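Local coordinates for protein (auracyanin) (Chloroflexus aurantiacus, PDB 1QHQ), which carries electrons as a blue copper protein, probably serving as a soluble electron acceptor for the membrane-bound alternative complex III, at residues V19-A24 / V43-V48. Sequence-based numbering, arbitrary orientation.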
loop_
_atom_site.group_PDB
_atom_site.type_symbol
_atom_site.label_atom_id
_atom_site.label_comp_id
_atom_site.label_asym_id
_atom_site.label_seq_id
_atom_site.Cartn_x
_atom_site.Cartn_y
_atom_site.Cartn_z
ATOM N N VAL A 19 -3.577 2.045 11.844
ATOM C CA VAL A 19 -2.214 2.654 11.740
ATOM C C VAL A 19 -2.260 3.746 10.662
ATOM O O VAL A 19 -2.902 3.544 9.628
ATOM C CB VAL A 19 -1.173 1.597 11.392
ATOM C CG1 VAL A 19 -1.553 0.834 10.125
ATOM C CG2 VAL A 19 0.210 2.240 11.166
ATOM N N GLU A 20 -1.607 4.851 10.927
ATOM C CA GLU A 20 -1.593 5.980 9.975
ATOM C C GLU A 20 -0.303 5.937 9.138
ATOM O O GLU A 20 0.767 5.779 9.709
ATOM C CB GLU A 20 -1.493 7.301 10.773
ATOM C CG GLU A 20 -2.810 7.925 11.117
ATOM C CD GLU A 20 -3.185 9.127 10.277
ATOM O OE1 GLU A 20 -2.328 9.975 9.959
ATOM O OE2 GLU A 20 -4.390 9.242 9.949
ATOM N N VAL A 21 -0.455 6.097 7.837
ATOM C CA VAL A 21 0.764 6.301 6.998
ATOM C C VAL A 21 0.578 7.649 6.301
ATOM O O VAL A 21 -0.540 7.950 5.883
ATOM C CB VAL A 21 0.891 5.183 5.980
ATOM C CG1 VAL A 21 1.938 5.498 4.906
ATOM C CG2 VAL A 21 1.235 3.876 6.682
ATOM N N ARG A 22 1.663 8.383 6.144
ATOM C CA ARG A 22 1.583 9.671 5.445
ATOM C C ARG A 22 2.630 9.627 4.291
ATOM O O ARG A 22 3.629 8.932 4.409
ATOM C CB ARG A 22 1.905 10.878 6.309
ATOM C CG ARG A 22 1.240 10.965 7.642
ATOM C CD ARG A 22 0.096 11.925 7.763
ATOM N NE ARG A 22 -0.513 11.866 9.109
ATOM C CZ ARG A 22 -0.740 12.918 9.881
ATOM N NH1 ARG A 22 -0.428 14.144 9.477
ATOM N NH2 ARG A 22 -1.295 12.766 11.095
ATOM N N ALA A 23 2.378 10.520 3.349
ATOM C CA ALA A 23 3.378 10.708 2.266
ATOM C C ALA A 23 4.431 11.687 2.734
ATOM O O ALA A 23 4.180 12.524 3.620
ATOM C CB ALA A 23 2.646 11.237 1.035
ATOM N N ALA A 24 5.656 11.544 2.210
ATOM C CA ALA A 24 6.620 12.674 2.441
ATOM C C ALA A 24 6.027 13.883 1.684
ATOM O O ALA A 24 5.420 13.690 0.633
ATOM C CB ALA A 24 7.959 12.303 1.841
ATOM N N VAL A 43 -6.498 -4.999 10.623
ATOM C CA VAL A 43 -5.950 -3.640 10.806
ATOM C C VAL A 43 -6.564 -2.705 9.784
ATOM O O VAL A 43 -6.759 -3.114 8.634
ATOM C CB VAL A 43 -4.407 -3.626 10.584
ATOM C CG1 VAL A 43 -3.862 -2.229 10.593
ATOM C CG2 VAL A 43 -3.743 -4.525 11.625
ATOM N N ARG A 44 -6.928 -1.503 10.200
ATOM C CA ARG A 44 -7.246 -0.450 9.245
ATOM C C ARG A 44 -6.033 0.463 9.072
ATOM O O ARG A 44 -5.554 1.081 10.000
ATOM C CB ARG A 44 -8.466 0.382 9.642
ATOM C CG ARG A 44 -8.854 1.307 8.402
ATOM C CD ARG A 44 -9.995 2.222 8.837
ATOM N NE ARG A 44 -9.563 3.223 9.785
ATOM C CZ ARG A 44 -9.996 3.593 10.935
ATOM N NH1 ARG A 44 -11.120 3.006 11.458
ATOM N NH2 ARG A 44 -9.397 4.519 11.677
ATOM N N LEU A 45 -5.567 0.524 7.791
ATOM C CA LEU A 45 -4.451 1.418 7.496
ATOM C C LEU A 45 -5.021 2.694 6.842
ATOM O O LEU A 45 -5.835 2.589 5.918
ATOM C CB LEU A 45 -3.529 0.718 6.476
ATOM C CG LEU A 45 -2.238 1.467 6.111
ATOM C CD1 LEU A 45 -1.195 0.522 5.571
ATOM C CD2 LEU A 45 -2.538 2.571 5.087
ATOM N N ASP A 46 -4.747 3.803 7.466
ATOM C CA ASP A 46 -5.227 5.104 6.959
ATOM C C ASP A 46 -4.033 5.794 6.244
ATOM O O ASP A 46 -3.095 6.163 6.934
ATOM C CB ASP A 46 -5.721 5.968 8.103
ATOM C CG ASP A 46 -6.899 5.308 8.864
ATOM O OD1 ASP A 46 -7.639 4.598 8.192
ATOM O OD2 ASP A 46 -7.079 5.674 10.041
ATOM N N PHE A 47 -4.156 5.954 4.933
ATOM C CA PHE A 47 -3.053 6.659 4.203
ATOM C C PHE A 47 -3.520 8.084 3.867
ATOM O O PHE A 47 -4.557 8.283 3.232
ATOM C CB PHE A 47 -2.812 5.887 2.904
ATOM C CG PHE A 47 -1.684 6.451 2.055
ATOM C CD1 PHE A 47 -0.607 7.028 2.677
ATOM C CD2 PHE A 47 -1.766 6.404 0.690
ATOM C CE1 PHE A 47 0.423 7.615 1.915
ATOM C CE2 PHE A 47 -0.725 6.954 -0.064
ATOM C CZ PHE A 47 0.358 7.519 0.544
ATOM N N VAL A 48 -2.850 9.041 4.496
ATOM C CA VAL A 48 -3.148 10.460 4.252
ATOM C C VAL A 48 -2.091 11.034 3.287
ATOM O O VAL A 48 -0.902 10.970 3.559
ATOM C CB VAL A 48 -3.048 11.233 5.589
ATOM C CG1 VAL A 48 -3.464 12.679 5.383
ATOM C CG2 VAL A 48 -3.968 10.555 6.630
#
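V21 hydrogen-bonds to both D46 and V48, its N reaching D46 O at 2.8 Å and its O accepting from V48 N, as parallel strands 19-22 and 43-48 pair. Beta-branched valines suit these extended backbones, and on the inner face V19 and V21 pack against V43, L45 and F47. V21 CG1 lies 3.7 Å from F47 CD1, while V19 CG1 touches both V43 CG1 (3.9 Å) and L45 CG. With CG anti to the backbone N (chi1 -178°), the F47 ring lies alongside the neighbouring strand, V21 O near its plane at the edge.

The face of E20, R22, D46 and V48 is more polar and partly open to solvent, R22 being exposed. In one of its two conformers, E20 meets R22 NE through OE1 and V48 CG2 through OE2 (3.6 Å); the aliphatic part of R22 runs beside V48. Within strand 43-48, R44 grips D46 side-on, NE to OD1 at 2.9 Å and NH2 to OD2; S107 also bonds OD1. Replacing D46 by an alanine would probably deprive R44 of its carboxylate mate and S107 OG of a partner, leaving the guanidinium less firmly oriented. F47 packs near copper ligand M132 and A23 touches ligand H57, so this pairing in the cupredoxin beta-sandwich ends beside the type I blue copper site.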